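Local coordinates for protein acetylglutamate kinase (Streptococcus mutans, PDB 3L86) that probably catalyses the ATP-dependent phosphorylation of N-acetyl-L-glutamate, the second step on the arginine route from glutamate to N-acetylornithine, at residues 178-181 / 187-190. Sequence-based numbering, arbitrary orientation.
With NLG (N-acetyl-L-glutamate), chain C.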
loop_
_atom_site.group_PDB
_atom_site.type_symbol
_atom_site.label_atom_id
_atom_site.label_comp_id
_atom_site.label_asym_id
_atom_site.label_seq_id
_atom_site.Cartn_x
_atom_site.Cartn_y
_atom_site.Cartn_z
ATOM N N ALA A 178 6.480 -4.732 -2.246
ATOM C CA ALA A 178 5.811 -5.284 -1.042
ATOM C C ALA A 178 5.977 -4.369 0.182
ATOM O O ALA A 178 6.949 -3.602 0.236
ATOM C CB ALA A 178 6.391 -6.668 -0.719
ATOM N N SER A 179 5.086 -4.516 1.192
ATOM C CA SER A 179 5.151 -3.633 2.355
ATOM C C SER A 179 6.175 -4.107 3.406
ATOM O O SER A 179 5.772 -4.721 4.441
ATOM C CB SER A 179 3.781 -3.443 3.005
ATOM O OG SER A 179 3.170 -4.693 3.344
ATOM N N LEU A 180 7.454 -3.854 3.101
ATOM C CA LEU A 180 8.637 -4.281 3.892
ATOM C C LEU A 180 9.681 -3.164 3.826
ATOM O O LEU A 180 9.812 -2.479 2.795
ATOM C CB LEU A 180 9.268 -5.583 3.320
ATOM C CG LEU A 180 8.410 -6.905 3.389
ATOM C CD1 LEU A 180 9.040 -8.018 2.535
ATOM C CD2 LEU A 180 8.140 -7.449 4.852
ATOM N N GLY A 181 10.395 -2.941 4.924
ATOM C CA GLY A 181 11.512 -2.009 4.915
ATOM C C GLY A 181 12.689 -2.534 5.777
ATOM O O GLY A 181 12.613 -3.616 6.390
ATOM N N ASP A 187 18.086 -5.066 9.666
ATOM C CA ASP A 187 17.007 -5.995 9.935
ATOM C C ASP A 187 15.730 -5.657 9.131
ATOM O O ASP A 187 15.319 -4.499 9.080
ATOM C CB ASP A 187 16.733 -5.978 11.448
ATOM C CG ASP A 187 17.967 -6.485 12.256
ATOM O OD1 ASP A 187 18.322 -5.870 13.254
ATOM O OD2 ASP A 187 18.602 -7.489 11.839
ATOM N N MET A 188 15.105 -6.688 8.553
ATOM C CA MET A 188 13.820 -6.572 7.872
ATOM C C MET A 188 12.662 -6.291 8.840
ATOM O O MET A 188 12.534 -6.998 9.820
ATOM C CB MET A 188 13.517 -7.855 7.089
ATOM C CG MET A 188 12.479 -7.588 5.956
ATOM S SD MET A 188 11.801 -9.050 5.113
ATOM C CE MET A 188 13.146 -9.476 4.063
ATOM N N LEU A 189 11.793 -5.308 8.526
ATOM C CA LEU A 189 10.623 -4.946 9.362
ATOM C C LEU A 189 9.286 -5.016 8.590
ATOM O O LEU A 189 9.281 -4.777 7.384
ATOM C CB LEU A 189 10.761 -3.513 9.966
ATOM C CG LEU A 189 12.051 -3.129 10.714
ATOM C CD1 LEU A 189 11.960 -1.686 11.321
ATOM C CD2 LEU A 189 12.379 -4.118 11.789
ATOM N N ASN A 190 8.180 -5.296 9.291
ATOM C CA ASN A 190 6.818 -5.396 8.715
ATOM C C ASN A 190 6.215 -3.974 8.703
ATOM O O ASN A 190 6.125 -3.348 9.777
ATOM C CB ASN A 190 5.963 -6.407 9.548
ATOM C CG ASN A 190 4.485 -6.452 9.134
ATOM O OD1 ASN A 190 4.112 -5.934 8.082
ATOM N ND2 ASN A 190 3.636 -7.108 9.961
HETATM C CA NLG C . 0.832 -5.145 7.922
HETATM C C NLG C . 1.118 -4.582 9.194
HETATM O OXT NLG C . 0.342 -4.554 10.155
HETATM O O NLG C . 2.001 -3.947 9.640
HETATM C CB NLG C . 1.400 -5.448 6.523
HETATM C CG NLG C . 0.475 -5.985 5.353
HETATM C CD NLG C . -0.790 -5.209 4.789
HETATM O OE1 NLG C . -0.893 -4.052 5.077
HETATM O OE2 NLG C . -1.688 -5.726 4.105
HETATM C C7 NLG C . -0.328 -7.161 8.233
HETATM C C8 NLG C . -1.383 -7.698 7.992
HETATM O O7 NLG C . 0.627 -7.630 8.802
HETATM N N2 NLG C . -0.119 -5.947 7.893
#
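Gly181 and Leu189 face each other as an antiparallel hydrogen-bonded pair, the closely packed heart of this contact. Leu189 N donates to Gly181 O at 2.8 Å. The return bond, Gly181 N to Leu189 O, is longer at 3.3 Å; both are nearly straight. Each carbonyl also takes a CA-H...O contact, Gly181 O from Met188 CA at 3.5 Å and Leu189 O from Leu180 CA. With no side chain, Gly181 adds only backbone here, while Leu189 suits its buried place by packing its apolar side chain on Ala143 and Tyr145 of strand 141-145.

The two strands, 174-182 and 188-190, form a beta hairpin of the amino acid kinase fold, and one end of it lines the acetylglutamate pocket. There Ser179, centre of an inverse gamma turn, brings OG to 3.6 Å from CG of the substrate. Asn190, in an antiparallel non-hydrogen-bonded pair with Leu180, has CG anti to its own N (chi1 173°), which carries the amide to the ligand. Its ND2 donates to the acetyl oxygen O7 at 3.3 Å, with an N-H...O angle of 167°, and is also hydrogen-bonded to Thr99 OG1. An uncharged amide is well suited here: its two N-H groups can serve the acetyl oxygen and Thr99 OG1 at once; Arg97 NE is hydrogen-bonded to the same ligand.

The packing is looser around Met188 and Asp187, which are partly exposed. The thioether of Met188 slants across the fork of Leu180, SD lying 3.9 Å from Leu180 CD1, a flexible apolar cover for a leucine that also rests on Leu111. The bond to CB of Asp187 leads away from residues 178-181, as befits a charged residue, and its side chain touches Tyr145.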